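Local coordinates for methanol--corrinoid protein co-methyltransferase (Methanosarcina barkeri, PDB 2I2X) that transfers the methyl group of methanol to the cob(I)amide carried by its partner subunit MtaC, a zinc-dependent step of methanogenesis, at residues A12-M17 against N374-G379; N402-G407 against K420-A425. All blocks are in the same frame, centred on the assembly; numbering follows the deposited sequence.

Contact 1: residues A12-M17 against N374-G379; sequences ANADEM and NAYRVG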
ATOM      1  N   ALA A  12     -25.788 -24.042  12.278  1.00 10.79           N
ATOM      2  CA  ALA A  12     -25.963 -24.949  13.421  1.00 11.22           C
ATOM      3  C   ALA A  12     -24.816 -24.898  14.415  1.00 11.67           C
ATOM      4  O   ALA A  12     -25.026 -25.162  15.589  1.00 12.23           O
ATOM      5  CB  ALA A  12     -26.171 -26.385  12.938  1.00 11.23           C
ATOM      6  N   ASN A  13     -23.604 -24.584  13.940  1.00 11.77           N
ATOM      7  CA  ASN A  13     -22.411 -24.444  14.793  1.00 11.40           C
ATOM      8  C   ASN A  13     -21.335 -23.651  14.036  1.00 11.07           C
ATOM      9  O   ASN A  13     -21.445 -23.482  12.812  1.00 11.14           O
ATOM     10  CB  ASN A  13     -21.888 -25.831  15.211  1.00 11.55           C
ATOM     11  CG  ASN A  13     -21.480 -26.696  14.004  1.00 13.27           C
ATOM     12  OD1 ASN A  13     -20.566 -26.341  13.257  1.00 17.54           O
ATOM     13  ND2 ASN A  13     -22.143 -27.832  13.823  1.00 12.28           N
ATOM     14  N   ALA A  14     -20.287 -23.209  14.740  1.00 10.29           N
ATOM     15  CA  ALA A  14     -19.228 -22.349  14.156  1.00  9.96           C
ATOM     16  C   ALA A  14     -18.484 -22.994  12.998  1.00 10.10           C
ATOM     17  O   ALA A  14     -18.068 -22.318  12.067  1.00  9.98           O
ATOM     18  CB  ALA A  14     -18.225 -21.881  15.237  1.00  8.49           C
ATOM     19  N   ASP A  15     -18.334 -24.309  13.056  1.00 11.06           N
ATOM     20  CA  ASP A  15     -17.547 -25.033  12.068  1.00 11.31           C
ATOM     21  C   ASP A  15     -18.165 -25.067  10.679  1.00 11.19           C
ATOM     22  O   ASP A  15     -17.490 -25.457   9.718  1.00 11.38           O
ATOM     23  CB  ASP A  15     -17.217 -26.454  12.536  1.00 11.76           C
ATOM     24  CG  ASP A  15     -16.247 -27.145  11.600  1.00 11.29           C
ATOM     25  OD1 ASP A  15     -15.057 -26.792  11.621  1.00 12.94           O
ATOM     26  OD2 ASP A  15     -16.680 -28.019  10.817  1.00 11.34           O
ATOM     27  N   GLU A  16     -19.421 -24.648  10.571  1.00 10.58           N
ATOM     28  CA  GLU A  16     -20.118 -24.585   9.282  1.00 10.85           C
ATOM     29  C   GLU A  16     -19.763 -23.296   8.536  1.00 10.45           C
ATOM     30  O   GLU A  16     -20.003 -23.173   7.308  1.00 10.82           O
ATOM     31  CB  GLU A  16     -21.652 -24.602   9.487  1.00 11.74           C
ATOM     32  CG  GLU A  16     -22.317 -25.972   9.475  1.00 13.15           C
ATOM     33  CD  GLU A  16     -23.829 -25.960   9.834  1.00 18.44           C
ATOM     34  OE1 GLU A  16     -24.452 -24.874  10.039  1.00 16.80           O
ATOM     35  OE2 GLU A  16     -24.402 -27.086   9.912  1.00 20.63           O
ATOM     36  N   MET A  17     -19.253 -22.318   9.282  1.00  9.18           N
ATOM     37  CA  MET A  17     -18.862 -21.042   8.701  1.00  8.40           C
ATOM     38  C   MET A  17     -17.517 -21.118   7.937  1.00  8.28           C
ATOM     39  O   MET A  17     -16.549 -21.787   8.358  1.00  7.19           O
ATOM     40  CB  MET A  17     -18.807 -19.975   9.778  1.00  8.10           C
ATOM     41  CG  MET A  17     -20.167 -19.730  10.479  1.00  9.57           C
ATOM     42  SD  MET A  17     -20.017 -18.523  11.806  1.00  8.96           S
ATOM     43  CE  MET A  17     -20.093 -17.069  10.796  1.00  7.55           C
ATOM     44  N   ASN A 374     -15.674 -18.073  18.860  1.00  6.44           N
ATOM     45  CA  ASN A 374     -16.109 -17.127  19.880  1.00  7.61           C
ATOM     46  C   ASN A 374     -17.170 -16.150  19.357  1.00  8.69           C
ATOM     47  O   ASN A 374     -18.132 -15.808  20.068  1.00  9.36           O
ATOM     48  CB  ASN A 374     -14.913 -16.386  20.472  1.00  6.48           C
ATOM     49  CG  ASN A 374     -14.002 -17.317  21.245  1.00  7.69           C
ATOM     50  OD1 ASN A 374     -14.497 -18.211  21.932  1.00  5.15           O
ATOM     51  ND2 ASN A 374     -12.659 -17.133  21.131  1.00  5.18           N
ATOM     52  N   ALA A 375     -16.994 -15.695  18.125  1.00  9.00           N
ATOM     53  CA  ALA A 375     -17.991 -14.840  17.515  1.00  9.78           C
ATOM     54  C   ALA A 375     -19.370 -15.547  17.508  1.00 10.06           C
ATOM     55  O   ALA A 375     -20.403 -14.923  17.809  1.00 10.67           O
ATOM     56  CB  ALA A 375     -17.559 -14.445  16.119  1.00  8.82           C
ATOM     57  N   TYR A 376     -19.366 -16.840  17.186  1.00  9.76           N
ATOM     58  CA  TYR A 376     -20.579 -17.650  17.114  1.00  9.55           C
ATOM     59  C   TYR A 376     -21.232 -17.702  18.501  1.00  9.58           C
ATOM     60  O   TYR A 376     -22.446 -17.546  18.639  1.00 10.06           O
ATOM     61  CB  TYR A 376     -20.251 -19.072  16.619  1.00  8.66           C
ATOM     62  CG  TYR A 376     -21.463 -19.949  16.441  1.00  7.40           C
ATOM     63  CD1 TYR A 376     -21.950 -20.753  17.497  1.00  7.19           C
ATOM     64  CD2 TYR A 376     -22.146 -19.965  15.222  1.00  4.99           C
ATOM     65  CE1 TYR A 376     -23.119 -21.550  17.326  1.00  6.42           C
ATOM     66  CE2 TYR A 376     -23.283 -20.754  15.024  1.00  4.54           C
ATOM     67  CZ  TYR A 376     -23.781 -21.535  16.064  1.00  6.62           C
ATOM     68  OH  TYR A 376     -24.916 -22.288  15.811  1.00  5.91           O
ATOM     69  N   ARG A 377     -20.412 -17.920  19.516  1.00  9.34           N
ATOM     70  CA  ARG A 377     -20.874 -17.995  20.896  1.00  9.61           C
ATOM     71  C   ARG A 377     -21.549 -16.665  21.302  1.00  9.95           C
ATOM     72  O   ARG A 377     -22.639 -16.674  21.894  1.00 10.08           O
ATOM     73  CB  ARG A 377     -19.707 -18.363  21.814  1.00  8.92           C
ATOM     74  CG  ARG A 377     -20.012 -18.421  23.281  1.00  9.43           C
ATOM     75  CD  ARG A 377     -18.783 -18.803  24.108  1.00 11.65           C
ATOM     76  NE  ARG A 377     -18.946 -18.513  25.539  1.00 13.53           N
ATOM     77  CZ  ARG A 377     -18.051 -18.820  26.491  1.00 15.17           C
ATOM     78  NH1 ARG A 377     -16.905 -19.424  26.187  1.00 13.86           N
ATOM     79  NH2 ARG A 377     -18.291 -18.501  27.761  1.00 15.21           N
ATOM     80  N   VAL A 378     -20.929 -15.539  20.946  1.00  9.71           N
ATOM     81  CA  VAL A 378     -21.521 -14.239  21.214  1.00 10.02           C
ATOM     82  C   VAL A 378     -22.810 -14.120  20.442  1.00 10.33           C
ATOM     83  O   VAL A 378     -23.793 -13.656  20.972  1.00 10.20           O
ATOM     84  CB  VAL A 378     -20.579 -13.078  20.879  1.00 10.46           C
ATOM     85  CG1 VAL A 378     -21.327 -11.732  20.926  1.00  9.51           C
ATOM     86  CG2 VAL A 378     -19.382 -13.075  21.830  1.00  9.89           C
ATOM     87  N   GLY A 379     -22.807 -14.600  19.202  1.00 11.48           N
ATOM     88  CA  GLY A 379     -24.038 -14.819  18.435  1.00 11.64           C
ATOM     89  C   GLY A 379     -25.164 -15.509  19.221  1.00 12.12           C
ATOM     90  O   GLY A 379     -26.314 -15.029  19.192  1.00 12.41           O
TER
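Tyr376 lays its ring against the backbone of Asn13 and Ala14, and this one side chain accounts for the tight part of the contact. Ala14 N sits 3.7 Å above the ring plane, over its centre, while Asn13 C lies over the same face but shifted toward the rim; a peptide unit rather than a side chain therefore faces the aromatic ring. CG of Tyr376 is anti to the backbone N (chi1 -177°), which sends the ring from helix 372-383 toward the loop. At its root, Tyr376 CB meets Ala14 CB at 3.7 Å. Met17 SD comes in at the ring edge, near its plane, more loosely, 4.3 Å from Tyr376 CD2. At the far end of the ring the phenol oxygen is hydrogen-bonded to Tyr11 O; Ala12 O is also close, 2.9 Å from Tyr376 OH, but is not counted as a bond. In the fold, this pins the N-terminal loop ahead of strand 21-22 to one of the helices that follow the TIM barrel in the chain. Helix 273-280 adjoins both partners, touching Met17 and Ala375. A phenylalanine here would lack the hydroxyl and would probably leave Tyr11 O without its donor, so that the 12-17 loop would be held at the ring mainly by van der Waals contact.

The other side of the loop is looser and more exposed to solvent. Asn13 turns its CB away from the helix, and Glu16 folds back on its own segment: Ala12 N donates to Glu16 OE1 at 2.7 Å (152° at the hydrogen), coming from above the carboxylate plane, 42° out of it. Asp15, which does not touch the helix, is held instead by salt bridges to Lys350 and Arg353.

Contact 2: residues N402-G407 against K420-A425; sequences NIIEEG and KALADA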
ATOM      1  N   ASN A 402     -16.968 -13.209  29.669  1.00 10.18           N
ATOM      2  CA  ASN A 402     -16.747 -14.637  29.922  1.00 10.57           C
ATOM      3  C   ASN A 402     -15.714 -15.227  28.985  1.00 10.48           C
ATOM      4  O   ASN A 402     -14.802 -15.943  29.420  1.00 10.09           O
ATOM      5  CB  ASN A 402     -18.050 -15.429  29.820  1.00 10.48           C
ATOM      6  CG  ASN A 402     -19.046 -15.060  30.923  1.00 12.52           C
ATOM      7  OD1 ASN A 402     -18.661 -14.584  32.012  1.00 11.84           O
ATOM      8  ND2 ASN A 402     -20.332 -15.278  30.644  1.00 11.83           N
ATOM      9  N   ILE A 403     -15.856 -14.898  27.702  1.00 10.40           N
ATOM     10  CA  ILE A 403     -14.972 -15.398  26.679  1.00 10.44           C
ATOM     11  C   ILE A 403     -13.530 -14.976  26.911  1.00 10.52           C
ATOM     12  O   ILE A 403     -12.650 -15.838  26.920  1.00  9.84           O
ATOM     13  CB  ILE A 403     -15.457 -15.036  25.261  1.00 10.76           C
ATOM     14  CG1 ILE A 403     -16.691 -15.887  24.943  1.00  9.64           C
ATOM     15  CG2 ILE A 403     -14.316 -15.280  24.234  1.00  8.96           C
ATOM     16  CD1 ILE A 403     -17.536 -15.357  23.853  1.00 11.34           C
ATOM     17  N   ILE A 404     -13.300 -13.677  27.138  1.00 11.14           N
ATOM     18  CA  ILE A 404     -11.936 -13.165  27.387  1.00 12.05           C
ATOM     19  C   ILE A 404     -11.353 -13.805  28.657  1.00 13.14           C
ATOM     20  O   ILE A 404     -10.180 -14.157  28.697  1.00 14.01           O
ATOM     21  CB  ILE A 404     -11.887 -11.604  27.505  1.00 11.91           C
ATOM     22  CG1 ILE A 404     -12.448 -10.896  26.267  1.00 11.46           C
ATOM     23  CG2 ILE A 404     -10.468 -11.106  27.860  1.00 12.35           C
ATOM     24  CD1 ILE A 404     -11.871 -11.385  24.928  1.00 10.41           C
ATOM     25  N   GLU A 405     -12.180 -13.975  29.680  1.00 13.94           N
ATOM     26  CA  GLU A 405     -11.749 -14.600  30.927  1.00 15.52           C
ATOM     27  C   GLU A 405     -11.284 -16.024  30.715  1.00 15.55           C
ATOM     28  O   GLU A 405     -10.256 -16.427  31.281  1.00 15.62           O
ATOM     29  CB  GLU A 405     -12.871 -14.573  31.992  1.00 15.58           C
ATOM     30  CG  GLU A 405     -12.822 -13.376  32.889  1.00 18.17           C
ATOM     31  CD  GLU A 405     -14.112 -13.107  33.705  1.00 24.85           C
ATOM     32  OE1 GLU A 405     -14.253 -11.957  34.173  1.00 29.69           O
ATOM     33  OE2 GLU A 405     -14.977 -13.986  33.900  1.00 26.07           O
ATOM     34  N   GLU A 406     -12.038 -16.794  29.928  1.00 15.54           N
ATOM     35  CA  GLU A 406     -11.644 -18.175  29.665  1.00 16.35           C
ATOM     36  C   GLU A 406     -10.337 -18.146  28.884  1.00 16.37           C
ATOM     37  O   GLU A 406      -9.410 -18.902  29.187  1.00 17.03           O
ATOM     38  CB  GLU A 406     -12.722 -18.957  28.909  1.00 16.13           C
ATOM     39  CG  GLU A 406     -13.961 -19.230  29.745  1.00 18.70           C
ATOM     40  CD  GLU A 406     -15.160 -19.691  28.905  1.00 22.62           C
ATOM     41  OE1 GLU A 406     -14.945 -20.308  27.811  1.00 23.86           O
ATOM     42  OE2 GLU A 406     -16.309 -19.438  29.348  1.00 20.88           O
ATOM     43  N   GLY A 407     -10.261 -17.232  27.917  1.00 15.97           N
ATOM     44  CA  GLY A 407      -9.043 -17.002  27.152  1.00 15.36           C
ATOM     45  C   GLY A 407      -7.910 -16.727  28.103  1.00 14.77           C
ATOM     46  O   GLY A 407      -6.882 -17.383  28.039  1.00 14.16           O
ATOM     47  N   LYS A 420      -7.822  -6.117  35.256  1.00 12.60           N
ATOM     48  CA  LYS A 420      -8.576  -5.363  36.206  1.00 13.32           C
ATOM     49  C   LYS A 420      -9.730  -4.627  35.518  1.00 13.51           C
ATOM     50  O   LYS A 420     -10.864  -4.611  36.043  1.00 14.05           O
ATOM     51  CB  LYS A 420      -7.640  -4.387  36.929  1.00 13.81           C
ATOM     52  CG  LYS A 420      -8.268  -3.583  38.031  1.00 16.19           C
ATOM     53  CD  LYS A 420      -8.332  -4.407  39.330  1.00 22.89           C
ATOM     54  CE  LYS A 420      -8.892  -3.588  40.478  1.00 23.53           C
ATOM     55  NZ  LYS A 420     -10.129  -2.894  40.020  1.00 26.78           N
ATOM     56  N   ALA A 421      -9.444  -4.024  34.360  1.00 12.31           N
ATOM     57  CA  ALA A 421     -10.430  -3.259  33.622  1.00 11.49           C
ATOM     58  C   ALA A 421     -11.563  -4.158  33.074  1.00 12.41           C
ATOM     59  O   ALA A 421     -12.765  -3.812  33.201  1.00 12.35           O
ATOM     60  CB  ALA A 421      -9.780  -2.404  32.540  1.00 10.22           C
ATOM     61  N   LEU A 422     -11.209  -5.317  32.519  1.00 12.83           N
ATOM     62  CA  LEU A 422     -12.220  -6.347  32.215  1.00 13.89           C
ATOM     63  C   LEU A 422     -13.090  -6.653  33.440  1.00 14.33           C
ATOM     64  O   LEU A 422     -14.299  -6.607  33.342  1.00 15.43           O
ATOM     65  CB  LEU A 422     -11.585  -7.653  31.706  1.00 13.28           C
ATOM     66  CG  LEU A 422     -12.565  -8.734  31.233  1.00 13.70           C
ATOM     67  CD1 LEU A 422     -13.343  -8.356  29.943  1.00 14.48           C
ATOM     68  CD2 LEU A 422     -11.834 -10.007  30.977  1.00 15.96           C
ATOM     69  N   ALA A 423     -12.466  -6.947  34.585  1.00 14.63           N
ATOM     70  CA  ALA A 423     -13.176  -7.288  35.834  1.00 14.98           C
ATOM     71  C   ALA A 423     -14.105  -6.174  36.345  1.00 15.30           C
ATOM     72  O   ALA A 423     -15.211  -6.447  36.799  1.00 15.66           O
ATOM     73  CB  ALA A 423     -12.179  -7.685  36.921  1.00 14.29           C
ATOM     74  N   ASP A 424     -13.645  -4.933  36.273  1.00 15.33           N
ATOM     75  CA  ASP A 424     -14.475  -3.795  36.624  1.00 15.93           C
ATOM     76  C   ASP A 424     -15.671  -3.716  35.687  1.00 15.73           C
ATOM     77  O   ASP A 424     -16.805  -3.513  36.156  1.00 16.40           O
ATOM     78  CB  ASP A 424     -13.671  -2.485  36.586  1.00 16.31           C
ATOM     79  CG  ASP A 424     -12.618  -2.388  37.715  1.00 17.85           C
ATOM     80  OD1 ASP A 424     -12.521  -3.292  38.589  1.00 17.62           O
ATOM     81  OD2 ASP A 424     -11.879  -1.376  37.734  1.00 21.53           O
ATOM     82  N   ALA A 425     -15.442  -3.931  34.385  1.00 14.43           N
ATOM     83  CA  ALA A 425     -16.528  -3.837  33.411  1.00 13.26           C
ATOM     84  C   ALA A 425     -17.533  -4.960  33.574  1.00 13.42           C
ATOM     85  O   ALA A 425     -18.756  -4.731  33.457  1.00 13.10           O
ATOM     86  CB  ALA A 425     -16.021  -3.769  31.981  1.00 12.73           C
TER
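Lys420 NZ donates to Asp424 OD1 at 2.8 Å, the firm half of a salt bridge one turn apart on the outer side of helix 416-430; it arrives on the syn lone pair, on the side of the other carboxylate oxygen, to which it adds only a weak second bond. The pair lies within its own helix and takes no part in the meeting with 402-407.

That meeting is apolar and small. Leu422 aims at the neighbouring helix, its CG anti to the backbone N (chi1 -174°), and one methyl, CD2, does all the close touching. Leu422 CD2 packs against Ile404 CG2 at 3.6 Å and is 3.8 Å from Ile404 CB. On the isoleucine, CG2 is the branch anti to the backbone N, whereas the CG1 arm sits beside that N and carries CD1 away from the leucine. Glu405 adds its aliphatic part: its CG lies 4.0 Å from Leu422 CD2, and its chain stays extended beyond that atom, taking the carboxylate past the leucine toward Lys426, with which it forms a long, weak ion pair. Leu422 thus rests in the angle between two successive residues, greasy on the Ile404 side and bordered by a charged chain on the other. Helix 240-259 closes over the apolar side, with Val244 on Ile404 and Thr241 on Leu422.

The two helices run in roughly opposite directions, joined by a short loop whose Leu412 and Leu414 also touch Ile404: a helical hairpin near the C-terminal end of the chain.

The two contacts lie in series along the chain, their centres about 20 Å apart, and are coupled through consecutive helices 372-383 and 389-409. Contact 1 fastens the first of these to the N-terminal loop; contact 2 fastens the second to helix 416-430. Between them Arg377 NH1 makes a salt bridge to Glu406 OE1 at 2.7 Å, and beside it Ile403 fills the apolar part of the joint, its CD1 3.6 Å from Val378 CG2 and its CG2 against the amide of Asn374. Both contacts lie away from the zinc ligands Glu164, Cys220 and Cys269 and from the corrinoid pocket, in the helical part of the subunit outside the barrel strands.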